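Local coordinates for NMB1025 protein (Neisseria meningitidis serogroup B, PDB 3KJJ) that is of unknown function but belongs to the YjgF/RutC family, whose trimeric members include enamine/imine deaminases and proteins reported as endoribonucleases, at residues S33-E38 and D55-E60; E45-V50 and A82-V87. All blocks are in the same frame, centred on the assembly; numbering follows the deposited sequence.

Interaction 1. Residues S33-E38 and D55-E60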
loop_
_atom_site.group_PDB
_atom_site.type_symbol
_atom_site.label_atom_id
_atom_site.label_comp_id
_atom_site.label_asym_id
_atom_site.label_seq_id
_atom_site.Cartn_x
_atom_site.Cartn_y
_atom_site.Cartn_z
ATOM N N SER B 33 9.304 1.708 5.899
ATOM C CA SER B 33 8.576 0.773 6.765
ATOM C C SER B 33 7.468 1.584 7.423
ATOM O O SER B 33 7.573 2.803 7.546
ATOM C CB SER B 33 9.490 0.175 7.863
ATOM O OG SER B 33 10.221 -0.955 7.409
ATOM N N GLY B 34 6.401 0.907 7.836
ATOM C CA GLY B 34 5.395 1.532 8.674
ATOM C C GLY B 34 6.038 2.050 9.945
ATOM O O GLY B 34 6.719 1.313 10.676
HETATM N N MSE B 35 5.822 3.325 10.215
HETATM C CA MSE B 35 6.466 3.955 11.361
HETATM C C MSE B 35 5.459 3.968 12.488
HETATM O O MSE B 35 4.305 4.340 12.301
HETATM C CB MSE B 35 6.961 5.356 11.033
HETATM C CG MSE B 35 8.022 5.402 9.921
HETATM SE SE MSE B 35 9.855 4.926 10.438
HETATM C CE MSE B 35 10.651 5.000 8.672
ATOM N N VAL B 36 5.923 3.529 13.648
ATOM C CA VAL B 36 5.091 3.335 14.823
ATOM C C VAL B 36 5.633 4.226 15.944
ATOM O O VAL B 36 6.799 4.605 15.916
ATOM C CB VAL B 36 5.099 1.850 15.271
ATOM C CG1 VAL B 36 4.472 0.961 14.199
ATOM C CG2 VAL B 36 6.514 1.387 15.590
ATOM N N PRO B 37 4.788 4.559 16.931
ATOM C CA PRO B 37 5.180 5.470 17.999
ATOM C C PRO B 37 6.337 4.920 18.820
ATOM O O PRO B 37 6.344 3.739 19.158
ATOM C CB PRO B 37 3.922 5.550 18.871
ATOM C CG PRO B 37 2.824 5.087 18.012
ATOM C CD PRO B 37 3.406 4.086 17.098
ATOM N N GLU B 38 7.316 5.777 19.104
ATOM C CA GLU B 38 8.407 5.457 20.024
ATOM C C GLU B 38 8.246 6.273 21.300
ATOM O O GLU B 38 8.906 6.002 22.306
ATOM C CB GLU B 38 9.768 5.753 19.380
ATOM C CG GLU B 38 10.210 4.713 18.355
ATOM C CD GLU B 38 11.509 5.084 17.636
ATOM O OE1 GLU B 38 12.163 4.171 17.096
ATOM O OE2 GLU B 38 11.872 6.280 17.600
ATOM N N ASP B 55 10.274 12.283 8.941
ATOM C CA ASP B 55 11.180 13.382 8.609
ATOM C C ASP B 55 12.633 12.900 8.617
ATOM O O ASP B 55 13.378 13.166 7.685
ATOM C CB ASP B 55 11.030 14.553 9.589
ATOM C CG ASP B 55 9.749 15.356 9.380
ATOM O OD1 ASP B 55 9.143 15.287 8.288
ATOM O OD2 ASP B 55 9.363 16.085 10.322
ATOM N N ARG B 56 13.015 12.171 9.660
ATOM C CA ARG B 56 14.399 11.724 9.820
ATOM C C ARG B 56 14.796 10.711 8.744
ATOM O O ARG B 56 15.872 10.828 8.158
ATOM C CB ARG B 56 14.670 11.200 11.235
ATOM C CG ARG B 56 14.753 12.302 12.304
ATOM C CD ARG B 56 15.367 11.805 13.629
ATOM N NE ARG B 56 14.626 10.685 14.220
ATOM C CZ ARG B 56 13.566 10.814 15.020
ATOM N NH1 ARG B 56 13.106 12.018 15.330
ATOM N NH2 ARG B 56 12.957 9.730 15.510
ATOM N N TRP B 57 13.903 9.765 8.441
ATOM C CA TRP B 57 14.176 8.761 7.409
ATOM C C TRP B 57 14.103 9.297 5.982
ATOM O O TRP B 57 14.830 8.823 5.110
ATOM C CB TRP B 57 13.306 7.502 7.588
ATOM C CG TRP B 57 13.708 6.712 8.822
ATOM C CD1 TRP B 57 12.970 6.542 9.961
ATOM C CD2 TRP B 57 14.947 6.019 9.041
ATOM N NE1 TRP B 57 13.660 5.780 10.863
ATOM C CE2 TRP B 57 14.880 5.449 10.329
ATOM C CE3 TRP B 57 16.111 5.840 8.281
ATOM C CZ2 TRP B 57 15.930 4.702 10.874
ATOM C CZ3 TRP B 57 17.151 5.087 8.819
ATOM C CH2 TRP B 57 17.052 4.528 10.105
ATOM N N LEU B 58 13.260 10.301 5.747
ATOM C CA LEU B 58 13.184 10.907 4.418
ATOM C C LEU B 58 14.462 11.705 4.148
ATOM O O LEU B 58 15.015 11.645 3.042
ATOM C CB LEU B 58 11.907 11.758 4.258
ATOM C CG LEU B 58 10.561 11.007 4.142
ATOM C CD1 LEU B 58 9.401 11.979 3.936
ATOM C CD2 LEU B 58 10.553 9.941 3.046
ATOM N N ALA B 59 14.939 12.423 5.165
ATOM C CA ALA B 59 16.231 13.125 5.099
ATOM C C ALA B 59 17.369 12.170 4.738
ATOM O O ALA B 59 18.144 12.426 3.807
ATOM C CB ALA B 59 16.525 13.845 6.420
ATOM N N GLU B 60 17.448 11.052 5.455
ATOM C CA GLU B 60 18.446 10.037 5.166
ATOM C C GLU B 60 18.391 9.549 3.706
ATOM O O GLU B 60 19.423 9.220 3.133
ATOM C CB GLU B 60 18.334 8.872 6.156
ATOM C CG GLU B 60 19.680 8.217 6.458
ATOM C CD GLU B 60 19.744 7.564 7.837
ATOM O OE1 GLU B 60 20.318 6.456 7.938
ATOM O OE2 GLU B 60 19.237 8.156 8.819
HETATM O O HOH W 1 11.294 8.856 17.707
HETATM O O HOH W 2 13.231 6.702 15.483
#

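Interaction 2. Residues E45-V50 and A82-V87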
loop_
_atom_site.group_PDB
_atom_site.type_symbol
_atom_site.label_atom_id
_atom_site.label_comp_id
_atom_site.label_asym_id
_atom_site.label_seq_id
_atom_site.Cartn_x
_atom_site.Cartn_y
_atom_site.Cartn_z
ATOM N N GLU B 45 0.107 12.920 20.341
ATOM C CA GLU B 45 1.495 12.748 20.772
ATOM C C GLU B 45 2.184 11.687 19.922
ATOM O O GLU B 45 3.297 11.885 19.461
ATOM C CB GLU B 45 1.567 12.394 22.261
ATOM C CG GLU B 45 1.303 13.584 23.193
ATOM C CD GLU B 45 0.960 13.177 24.631
ATOM O OE1 GLU B 45 1.137 11.994 24.999
ATOM O OE2 GLU B 45 0.507 14.056 25.398
ATOM N N GLN B 46 1.500 10.574 19.692
ATOM C CA GLN B 46 2.052 9.490 18.893
ATOM C C GLN B 46 2.176 9.865 17.419
ATOM O O GLN B 46 3.175 9.526 16.775
ATOM C CB GLN B 46 1.238 8.211 19.085
ATOM C CG GLN B 46 1.464 7.596 20.469
ATOM C CD GLN B 46 0.791 6.255 20.632
ATOM O OE1 GLN B 46 0.075 5.799 19.741
ATOM N NE2 GLN B 46 1.024 5.608 21.771
ATOM N N THR B 47 1.189 10.598 16.904
ATOM C CA THR B 47 1.222 11.049 15.511
ATOM C C THR B 47 2.451 11.949 15.313
ATOM O O THR B 47 3.188 11.781 14.337
ATOM C CB THR B 47 -0.108 11.740 15.064
ATOM O OG1 THR B 47 -1.215 10.830 15.224
ATOM C CG2 THR B 47 -0.045 12.155 13.592
ATOM N N ALA B 48 2.673 12.873 16.253
ATOM C CA ALA B 48 3.827 13.778 16.208
ATOM C C ALA B 48 5.135 12.998 16.140
ATOM O O ALA B 48 5.985 13.295 15.307
ATOM C CB ALA B 48 3.838 14.718 17.409
ATOM N N ASP B 49 5.294 12.017 17.022
ATOM C CA ASP B 49 6.512 11.205 17.051
ATOM C C ASP B 49 6.752 10.454 15.743
ATOM O O ASP B 49 7.898 10.359 15.280
ATOM C CB ASP B 49 6.494 10.205 18.208
ATOM C CG ASP B 49 7.764 9.365 18.258
ATOM O OD1 ASP B 49 8.802 9.892 18.685
ATOM O OD2 ASP B 49 7.719 8.186 17.857
ATOM N N VAL B 50 5.674 9.925 15.168
ATOM C CA VAL B 50 5.727 9.122 13.948
ATOM C C VAL B 50 6.130 10.017 12.771
ATOM O O VAL B 50 6.980 9.637 11.969
ATOM C CB VAL B 50 4.377 8.381 13.706
ATOM C CG1 VAL B 50 4.195 7.965 12.259
ATOM C CG2 VAL B 50 4.286 7.132 14.628
ATOM N N ALA B 82 -9.907 12.795 14.102
ATOM C CA ALA B 82 -9.729 14.248 14.189
ATOM C C ALA B 82 -8.436 14.641 14.903
ATOM O O ALA B 82 -7.769 15.592 14.496
ATOM C CB ALA B 82 -10.949 14.927 14.835
ATOM N N GLU B 83 -8.078 13.904 15.952
ATOM C CA GLU B 83 -6.856 14.176 16.708
ATOM C C GLU B 83 -5.609 13.946 15.861
ATOM O O GLU B 83 -4.681 14.763 15.888
ATOM C CB GLU B 83 -6.783 13.332 17.986
ATOM C CG GLU B 83 -5.663 13.744 18.942
ATOM C CD GLU B 83 -5.792 13.135 20.336
ATOM O OE1 GLU B 83 -6.822 12.492 20.619
ATOM O OE2 GLU B 83 -4.856 13.294 21.148
HETATM N N MSE B 84 -5.595 12.829 15.133
HETATM C CA MSE B 84 -4.496 12.501 14.216
HETATM C C MSE B 84 -4.405 13.591 13.158
HETATM O O MSE B 84 -3.346 14.204 13.003
HETATM C CB MSE B 84 -4.689 11.110 13.593
HETATM C CG MSE B 84 -3.567 10.639 12.642
HETATM SE SE MSE B 84 -3.655 11.457 10.841
HETATM C CE MSE B 84 -1.826 11.090 10.321
ATOM N N ASN B 85 -5.529 13.851 12.480
ATOM C CA ASN B 85 -5.649 14.894 11.443
ATOM C C ASN B 85 -5.109 16.257 11.836
ATOM O O ASN B 85 -4.460 16.912 11.031
ATOM C CB ASN B 85 -7.110 15.053 10.983
ATOM C CG ASN B 85 -7.578 13.906 10.110
ATOM O OD1 ASN B 85 -6.775 13.165 9.552
ATOM N ND2 ASN B 85 -8.886 13.754 9.994
ATOM N N GLY B 86 -5.378 16.680 13.070
ATOM C CA GLY B 86 -4.890 17.972 13.561
ATOM C C GLY B 86 -3.378 18.092 13.488
ATOM O O GLY B 86 -2.848 19.153 13.141
ATOM N N VAL B 87 -2.686 16.993 13.785
ATOM C CA VAL B 87 -1.239 16.976 13.754
ATOM C C VAL B 87 -0.745 16.823 12.308
ATOM O O VAL B 87 0.139 17.561 11.872
ATOM C CB VAL B 87 -0.665 15.921 14.730
ATOM C CG1 VAL B 87 0.856 15.816 14.604
ATOM C CG2 VAL B 87 -1.075 16.279 16.168
#

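Interaction 1. Residues S33-E38 and D55-E60
The indole of Trp57 receives the end of the Met35 side chain obliquely, with the selenium 4.4 Å from the centroid of the Trp57 five-membered ring and 57° off its normal. The other flat group, the guanidinium of Arg56, has water 2 in its plane at the edge, and the carboxylate of Glu38 beyond is nearly parallel to it, the two planes 11° apart.

Met35 is a selenomethionine whose chain bends at chi2 (-79°), turning SE and CE toward the indole; the two side chains cross at about a right angle. SE lies 3.5 Å from Trp57 CD1, so the five-membered ring carries this Met-aromatic contact.

Glu38 and Arg56 stop short of a salt bridge: Glu38 OE2 and Arg56 NH2 are 4.2 Å apart. Two waters fill in for it, each donating to Glu38 OE2 at 2.6 Å and accepting from Arg56 NH2, water 1 at 2.9 Å and water 2 at 3.0 Å. One oxygen and one nitrogen are thus joined by a double water bridge, through which the opposite charges probably still attract. Glu22 of strand 21-26 also packs on both Met35 and Trp57. Such a join, between the loop leaving strand 29-32 and the last turns of helix 43-60, closes the beta-loop-alpha connection of the YjgF fold on itself.

Interaction 2. Residues E45-V50 and A82-V87
With chi1 near -59°, Thr47 sends CG2 anti to its backbone N and OG1 anti to its carbonyl carbon, so the methyl and the hydroxyl oxygen both reach helix 81-91. Met84, a selenomethionine, has CG anti to its own N (chi1 -178°) and then bends at chi2, which brings its terminal methyl alongside Thr47 CG2. Thr47 OG1 lies 3.5 Å from Met84 CG, while Thr47 CG2 touches Met84 CE at 3.9 Å; the two side chains cross at about a right angle.

One turn on, Val87 CG1 meets Thr47 CG2 at 3.9 Å, the two side chains sliding past each other in opposite directions. The same valine methyl rests 3.8 Å from Ala48 N and 4.2 Å from Ala48 CB. The segment axes approach to 8.9 Å, with a crossing angle of -38°. Beneath the helices, Met84 continues onto Ile73 and Leu75 of strand 68-75 and Ile116 of strand 114-121.

Thr47 OG1 hydrogen-bonds to Ala43 O within its own helix, so its polarity is met there. What it offers Met84 is van der Waals contact; the segments meet by apolar packing, and Glu83 OE2 adds a hydrogen bond to Ala44 N of helix 43-60.

Overall arrangement
Both contacts use helix 43-60, interaction 1 near its C-terminal end and interaction 2 nearer its start. In interaction 1 the helix meets the loop 33-38 that precedes it in the chain; in interaction 2 it meets the neighbouring helix 81-91. Each has a more buried layer, with Met35 in one and Thr47 and Met84 in the other, and an outer margin: charged and water-bridged around Glu38 and Arg56, apolar at Ala48 and Val87. The two contacts touch directly, since Glu38 N probably hydrogen-bonds to Asp49 OD2 and Val50 packs against Val36 and Pro37, tying the loop to the helix along much of its length.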